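Flagellin (PDB 4CFI) forms, by polymerising, the filament of the bacterial flagellum, and carries epitopes recognised in the immune response. Local coordinates at residues Val106-Leu112 with Asn139-Gly144; Ile115-Ile119 with Ser190-Leu195; Ala212-Thr218 with Tyr231-Ser236. All blocks are in the same frame, centred on the assembly; numbering follows the deposited sequence.

How the interactions relate
The three contacts run from the D2 region to its junction with the helical part of flagellin: interaction 2 lies about 28 Å from the centre of the chain and interaction 3 about 5 Å. Interactions 1 and 2 share strand 111-119, have centres about 21 Å apart and touch where Val140 meets Ile115; their segments alternate along the chain. Interaction 3 follows both in sequence. Its centre is about 12 Å from that of interaction 1, which it touches through Val106, whereas interactions 2 and 3 lie about 27 Å apart between centres and do not touch. Interaction 1 is thus the middle link, and interaction 3 joins the sheet region to helix 227-257.

Interaction 1: Val106-Leu112 with Asn139-Gly144; sequences VQTGQTL and NVVSDG
With chi1 at 59°, the hydroxyl of Ser142 sits between its own backbone N and carbonyl carbon, and this turns OG across to the chain at 106-112. There Ser142 OG donates to Gln107 O at 2.6 Å, tilted from the carbonyl plane, and accepts from Gln110 N at 3.0 Å. Two bonds of opposite sense therefore grip one small, buried hydroxyl, a place well suited to serine. Val106 has its CG1 anti to the backbone N (chi1 -177°), which lays that methyl alongside the Ser142 side chain, with CG1 3.7 Å from OG.

The backbones form the end of an antiparallel ladder between strands 111-119 and 135-142. Thr111 and Val141 are a non-hydrogen-bonded pair, and Thr111 OG1 comes 3.9 Å from Val141 CG2 on their common face of the sheet. Leu112 N donates to Val140 O, while Gln110 O accepts from Ser142 N. Gly109 N closes the end by bonding to Ser142 O at 2.9 Å; the N-H points straight at the oxygen (173°) but stands above the carbonyl plane. Gly109 and Gly144 both adopt positive phi, where a beta carbon would press on the preceding carbonyl oxygen; at Gly144 it would also crowd Thr108 CB. Gly144 CA makes a CA-H...O contact of 3.3 Å with Val106 O, and a water donates to this oxygen while accepting weakly from Gly144 N.

Leu112 and Val140 turn to the buried side, where both meet Phe148 of strand 148-152 and Ile210 of helix 197-213. Asp143 bonds outside the contact to Gly147 and Gly173. Since Ser142 contributes its N, O and OG, a single residue satisfies polar backbone atoms of Gln107, Gly109 and Gln110 where regular strand pairing gives way to loop.

Interaction 2: Ile115-Ile119 with Ser190-Leu195; sequences IKVAI and SATSAL
Leu195 lays its isobutyl end over Ala118 and beside the backbone of Lys116, docking the loop 190-195 on strand 111-119, an outer strand of the three-stranded antiparallel sheet in D2. The loop closes in a type I beta turn from Thr192 to Leu195, which brings Ala194 and Leu195 round to face the strand. A chi1 of -60° carries Leu195 CG to 4.0 Å from Ala118 CB, and the two methyls part from there: CD2 rests 3.7 Å from Ala118 CB, while CD1 lies 3.7 Å from Lys116 O. The short Ala118 methyl suits this close approach, and Ala194 CB meets it as well.

Lys116 runs obliquely past Leu195, touching CD1 with the aliphatic part of its extended chain and carrying NZ onward to a salt bridge with Asp199. Farther along the strand, Val117 and Ile119 both meet Ala191. Val117 CG1 packs on the Ala191 methyl, and Ile119 CG2 comes within 3.5 Å of Ala191 CA. A small residue at 191 allows two branched side chains to close on it, with Val166 of helix 160-167 also packing on Ala191 and Ile119.

Between these apolar contacts, Ala118 N donates to Ala191 O at 2.9 Å. One water links three more backbone atoms, donating to Ala118 O and Ser190 O and accepting from Ala194 N at 2.9 Å.

Interaction 3: Ala212-Thr218 with Tyr231-Ser236; sequences AVNKPQT and YQAMVS
Gln232 reaches from helix 227-257 to the end of helix 197-213, where its NE2 donates to Ala212 O at 3.0 Å. The donor stands above the carbonyl plane, and Lys215 N reaches the same oxygen from the opposite face, so this carbonyl serves two donors. The other end of the amide, Gln232 OE1, accepts from Gln217 NE2, again from above the carbonyl plane. The two amide planes are turned 61° apart. Glutamine suits position 232 because one side chain offers a donor to Ala212 O in the helix and an acceptor to Gln217 in the segment beyond it.

Ser236, one helical turn on, has OG anti to its backbone N (chi1 -172°), aimed at Gln217 O; this bond of 2.7 Å lies in the carbonyl plane. Between the polar links, Pro216 brings its ring against the helix, with CG 3.6 Å from Val235 CG1 and CB 3.6 Å from Gln232 O. Val213 spreads its two methyls: CG1 meets Val235 CG2, and CG2 packs 3.7 Å from Tyr231 CB.

Farther out, Ser236 OG is also bonded to Gly103 N, and Tyr231 OH to Gln227. Val213 lies on Leu112 of strand 111-119 and Val235 on Val106, while Tyr231 and Met234 turn to helix 2-31, so this part of helix 227-257 meets helix 2-31 as well as the end of helix 197-213 and the loop at Val106.

Interaction 1: Val106-Leu112 with Asn139-Gly144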
# COMPACT_ATOMS: atom_id res chain seq x y z
N VAL A 106 -3.46 2.76 -1.12
CA VAL A 106 -3.18 1.72 -2.11
C VAL A 106 -3.11 2.34 -3.51
O VAL A 106 -3.95 3.15 -3.87
CB VAL A 106 -4.28 0.65 -2.08
CG1 VAL A 106 -3.94 -0.46 -3.06
CG2 VAL A 106 -4.48 0.05 -0.69
N GLN A 107 -2.08 1.99 -4.28
CA GLN A 107 -1.98 2.47 -5.66
C GLN A 107 -3.19 2.05 -6.46
O GLN A 107 -3.81 1.03 -6.18
CB GLN A 107 -0.72 1.94 -6.34
CG GLN A 107 -0.76 0.45 -6.58
CD GLN A 107 0.53 -0.07 -7.19
OE1 GLN A 107 1.15 -0.99 -6.65
NE2 GLN A 107 0.93 0.50 -8.32
N THR A 108 -3.54 2.82 -7.48
CA THR A 108 -4.73 2.55 -8.26
C THR A 108 -4.68 1.19 -8.99
O THR A 108 -3.60 0.70 -9.38
CB THR A 108 -4.99 3.68 -9.27
OG1 THR A 108 -6.28 3.50 -9.82
CG2 THR A 108 -3.92 3.75 -10.40
N GLY A 109 -5.85 0.58 -9.12
CA GLY A 109 -6.01 -0.60 -9.96
C GLY A 109 -5.83 -1.95 -9.30
O GLY A 109 -5.80 -2.97 -10.00
N GLN A 110 -5.71 -1.98 -7.98
CA GLN A 110 -5.47 -3.23 -7.26
C GLN A 110 -6.78 -3.76 -6.69
O GLN A 110 -7.56 -3.02 -6.08
CB GLN A 110 -4.45 -2.98 -6.14
CG GLN A 110 -3.12 -2.45 -6.66
CD GLN A 110 -2.27 -3.56 -7.23
OE1 GLN A 110 -2.01 -3.60 -8.43
NE2 GLN A 110 -1.85 -4.49 -6.36
N THR A 111 -7.04 -5.05 -6.91
CA THR A 111 -8.23 -5.67 -6.35
C THR A 111 -7.99 -5.95 -4.87
O THR A 111 -7.10 -6.69 -4.50
CB THR A 111 -8.64 -6.93 -7.13
OG1 THR A 111 -8.96 -6.55 -8.47
CG2 THR A 111 -9.87 -7.59 -6.51
N LEU A 112 -8.80 -5.31 -4.04
CA LEU A 112 -8.69 -5.39 -2.59
C LEU A 112 -9.41 -6.60 -2.02
O LEU A 112 -9.06 -7.08 -0.95
CB LEU A 112 -9.24 -4.10 -1.94
CG LEU A 112 -8.59 -2.81 -2.42
CD1 LEU A 112 -9.25 -1.60 -1.76
CD2 LEU A 112 -7.09 -2.80 -2.13
N ASN A 139 -16.17 -7.16 -7.15
CA ASN A 139 -14.74 -6.92 -6.95
C ASN A 139 -14.54 -5.46 -6.62
O ASN A 139 -15.03 -4.60 -7.33
CB ASN A 139 -13.98 -7.26 -8.22
CG ASN A 139 -14.31 -8.66 -8.71
OD1 ASN A 139 -14.03 -9.66 -8.03
ND2 ASN A 139 -14.90 -8.74 -9.89
N VAL A 140 -13.83 -5.21 -5.52
CA VAL A 140 -13.56 -3.85 -5.04
C VAL A 140 -12.11 -3.50 -5.39
O VAL A 140 -11.18 -4.19 -4.96
CB VAL A 140 -13.80 -3.75 -3.53
CG1 VAL A 140 -13.56 -2.33 -3.02
CG2 VAL A 140 -15.20 -4.21 -3.18
N VAL A 141 -11.95 -2.45 -6.19
CA VAL A 141 -10.68 -2.10 -6.79
C VAL A 141 -10.26 -0.70 -6.31
O VAL A 141 -11.06 0.23 -6.27
CB VAL A 141 -10.82 -2.13 -8.34
CG1 VAL A 141 -9.50 -1.79 -9.01
CG2 VAL A 141 -11.30 -3.49 -8.83
N SER A 142 -9.00 -0.55 -5.91
CA SER A 142 -8.51 0.74 -5.44
C SER A 142 -8.47 1.78 -6.56
O SER A 142 -8.29 1.43 -7.73
CB SER A 142 -7.09 0.57 -4.89
OG SER A 142 -6.25 0.08 -5.91
N ASP A 143 -8.62 3.05 -6.18
CA ASP A 143 -8.53 4.16 -7.12
C ASP A 143 -7.27 5.03 -6.96
O ASP A 143 -7.11 5.99 -7.70
CB ASP A 143 -9.82 5.01 -7.14
CG ASP A 143 -10.05 5.81 -5.85
OD1 ASP A 143 -9.17 5.86 -4.97
OD2 ASP A 143 -11.15 6.41 -5.74
N GLY A 144 -6.39 4.69 -6.04
CA GLY A 144 -5.17 5.45 -5.82
C GLY A 144 -5.34 6.68 -4.94
O GLY A 144 -4.34 7.34 -4.62
O HOH W 1 -6.44 4.01 -3.22
O HOH W 2 -7.44 5.68 -11.03

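Interaction 2: Ile115-Ile119 with Ser190-Leu195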
# COMPACT_ATOMS: atom_id res chain seq x y z
N ILE A 115 -16.52 -9.76 -2.93
CA ILE A 115 -17.64 -9.99 -2.01
C ILE A 115 -18.73 -10.77 -2.74
O ILE A 115 -19.15 -10.36 -3.84
CB ILE A 115 -18.26 -8.67 -1.49
CG1 ILE A 115 -17.17 -7.72 -0.96
CG2 ILE A 115 -19.36 -8.93 -0.48
CD1 ILE A 115 -17.64 -6.29 -0.78
N LYS A 116 -19.19 -11.89 -2.17
CA LYS A 116 -20.33 -12.62 -2.73
C LYS A 116 -21.62 -11.91 -2.32
O LYS A 116 -21.85 -11.66 -1.15
CB LYS A 116 -20.34 -14.09 -2.27
CG LYS A 116 -21.54 -14.88 -2.78
CD LYS A 116 -21.62 -16.28 -2.20
CE LYS A 116 -22.78 -17.05 -2.79
NZ LYS A 116 -22.87 -18.44 -2.26
N VAL A 117 -22.47 -11.63 -3.31
CA VAL A 117 -23.69 -10.85 -3.14
C VAL A 117 -24.82 -11.49 -3.96
O VAL A 117 -24.61 -12.47 -4.66
CB VAL A 117 -23.51 -9.37 -3.60
CG1 VAL A 117 -22.42 -8.71 -2.77
CG2 VAL A 117 -23.23 -9.26 -5.09
N ALA A 118 -26.02 -10.92 -3.85
CA ALA A 118 -27.19 -11.38 -4.61
C ALA A 118 -28.09 -10.19 -4.88
O ALA A 118 -28.98 -9.89 -4.08
CB ALA A 118 -27.94 -12.49 -3.86
N ILE A 119 -27.83 -9.49 -5.98
CA ILE A 119 -28.51 -8.24 -6.30
C ILE A 119 -28.89 -8.18 -7.77
O ILE A 119 -28.31 -8.89 -8.61
CB ILE A 119 -27.67 -6.99 -5.92
CG1 ILE A 119 -26.38 -6.92 -6.73
CG2 ILE A 119 -27.41 -6.95 -4.41
CD1 ILE A 119 -25.46 -5.76 -6.39
N SER A 190 -29.05 -5.07 1.81
CA SER A 190 -29.69 -5.64 0.63
C SER A 190 -28.74 -6.43 -0.25
O SER A 190 -29.18 -7.27 -1.03
CB SER A 190 -30.38 -4.55 -0.19
OG SER A 190 -31.53 -4.06 0.47
N ALA A 191 -27.44 -6.15 -0.17
CA ALA A 191 -26.47 -6.89 -0.99
C ALA A 191 -26.39 -8.38 -0.64
O ALA A 191 -26.05 -9.18 -1.52
CB ALA A 191 -25.09 -6.26 -0.87
N THR A 192 -26.69 -8.75 0.61
CA THR A 192 -26.55 -10.14 1.04
C THR A 192 -27.78 -10.70 1.75
O THR A 192 -27.74 -11.84 2.21
CB THR A 192 -25.32 -10.31 1.95
OG1 THR A 192 -25.55 -9.58 3.16
CG2 THR A 192 -24.01 -9.87 1.27
N SER A 193 -28.85 -9.93 1.85
CA SER A 193 -30.02 -10.40 2.62
C SER A 193 -30.65 -11.65 2.04
O SER A 193 -31.27 -12.42 2.77
CB SER A 193 -31.06 -9.30 2.77
OG SER A 193 -31.48 -8.82 1.51
N ALA A 194 -30.46 -11.87 0.74
CA ALA A 194 -31.03 -13.06 0.11
C ALA A 194 -30.19 -14.31 0.31
O ALA A 194 -30.63 -15.42 -0.05
CB ALA A 194 -31.24 -12.80 -1.37
N LEU A 195 -28.97 -14.14 0.82
CA LEU A 195 -28.02 -15.23 1.01
C LEU A 195 -28.12 -15.82 2.42
O LEU A 195 -28.77 -15.26 3.29
CB LEU A 195 -26.60 -14.73 0.76
CG LEU A 195 -26.33 -14.18 -0.65
CD1 LEU A 195 -24.92 -13.65 -0.71
CD2 LEU A 195 -26.58 -15.23 -1.72
O HOH W 3 -29.32 -10.11 -1.26

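Interaction 3: Ala212-Thr218 with Tyr231-Ser236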
# COMPACT_ATOMS: atom_id res chain seq x y z
N ALA A 212 -9.17 -2.87 6.00
CA ALA A 212 -7.82 -2.97 6.59
C ALA A 212 -6.74 -2.86 5.51
O ALA A 212 -5.76 -2.13 5.68
CB ALA A 212 -7.67 -4.26 7.37
N VAL A 213 -6.90 -3.57 4.39
CA VAL A 213 -5.94 -3.52 3.28
C VAL A 213 -5.87 -2.10 2.69
O VAL A 213 -4.81 -1.66 2.23
CB VAL A 213 -6.25 -4.60 2.21
CG1 VAL A 213 -5.30 -4.51 1.02
CG2 VAL A 213 -6.13 -5.98 2.82
N ASN A 214 -6.99 -1.38 2.72
CA ASN A 214 -7.05 -0.01 2.26
C ASN A 214 -6.22 0.95 3.13
O ASN A 214 -5.89 2.04 2.67
CB ASN A 214 -8.51 0.45 2.27
CG ASN A 214 -8.75 1.67 1.39
OD1 ASN A 214 -8.27 1.73 0.29
ND2 ASN A 214 -9.53 2.63 1.87
N LYS A 215 -5.90 0.55 4.35
CA LYS A 215 -5.20 1.41 5.30
C LYS A 215 -4.03 0.62 5.90
O LYS A 215 -4.01 0.31 7.10
CB LYS A 215 -6.15 1.89 6.39
CG LYS A 215 -5.87 3.30 6.88
CD LYS A 215 -4.53 3.46 7.57
CE LYS A 215 -4.08 4.90 7.42
NZ LYS A 215 -2.64 5.19 7.61
N PRO A 216 -3.04 0.28 5.06
CA PRO A 216 -1.90 -0.50 5.52
C PRO A 216 -1.06 0.25 6.56
O PRO A 216 -0.99 1.49 6.58
CB PRO A 216 -1.09 -0.72 4.24
CG PRO A 216 -1.44 0.45 3.39
CD PRO A 216 -2.90 0.65 3.64
N GLN A 217 -0.42 -0.52 7.42
CA GLN A 217 0.54 0.05 8.37
C GLN A 217 1.82 0.50 7.67
O GLN A 217 2.12 0.03 6.58
CB GLN A 217 0.91 -0.98 9.44
CG GLN A 217 -0.27 -1.63 10.15
CD GLN A 217 -0.75 -2.91 9.47
OE1 GLN A 217 -0.38 -3.22 8.33
NE2 GLN A 217 -1.61 -3.65 10.17
N THR A 218 2.58 1.37 8.32
CA THR A 218 3.96 1.62 7.90
C THR A 218 4.79 0.34 8.08
O THR A 218 4.38 -0.61 8.76
CB THR A 218 4.61 2.78 8.69
OG1 THR A 218 4.61 2.48 10.09
CG2 THR A 218 3.85 4.11 8.43
N TYR A 231 -1.63 -9.23 3.34
CA TYR A 231 -2.10 -8.36 2.27
C TYR A 231 -1.75 -6.89 2.53
O TYR A 231 -1.35 -6.17 1.60
CB TYR A 231 -3.60 -8.52 2.04
CG TYR A 231 -4.06 -9.87 1.51
CD1 TYR A 231 -3.22 -10.70 0.76
CD2 TYR A 231 -5.37 -10.30 1.71
CE1 TYR A 231 -3.67 -11.92 0.26
CE2 TYR A 231 -5.83 -11.52 1.21
CZ TYR A 231 -4.98 -12.32 0.48
OH TYR A 231 -5.44 -13.53 0.01
N GLN A 232 -1.91 -6.43 3.78
CA GLN A 232 -1.49 -5.07 4.12
C GLN A 232 -0.00 -4.88 3.86
O GLN A 232 0.40 -3.82 3.36
CB GLN A 232 -1.78 -4.79 5.59
CG GLN A 232 -3.25 -4.57 5.90
CD GLN A 232 -3.49 -4.46 7.40
OE1 GLN A 232 -3.12 -5.36 8.16
NE2 GLN A 232 -4.12 -3.37 7.84
N ALA A 233 0.81 -5.89 4.17
CA ALA A 233 2.26 -5.80 3.95
C ALA A 233 2.61 -5.69 2.48
O ALA A 233 3.53 -4.95 2.12
CB ALA A 233 2.98 -6.98 4.58
N MET A 234 1.89 -6.40 1.62
CA MET A 234 2.16 -6.31 0.19
C MET A 234 1.96 -4.87 -0.33
O MET A 234 2.80 -4.36 -1.07
CB MET A 234 1.27 -7.27 -0.58
CG MET A 234 1.67 -8.71 -0.36
SD MET A 234 0.43 -9.87 -0.96
CE MET A 234 1.23 -11.42 -0.60
N VAL A 235 0.86 -4.24 0.07
CA VAL A 235 0.57 -2.85 -0.32
C VAL A 235 1.60 -1.92 0.29
O VAL A 235 2.14 -1.05 -0.40
CB VAL A 235 -0.83 -2.40 0.19
CG1 VAL A 235 -1.03 -0.89 0.02
CG2 VAL A 235 -1.93 -3.20 -0.47
N SER A 236 1.87 -2.08 1.57
CA SER A 236 2.82 -1.21 2.26
C SER A 236 4.20 -1.27 1.63
O SER A 236 4.84 -0.23 1.45
CB SER A 236 2.90 -1.59 3.74
OG SER A 236 3.66 -0.64 4.47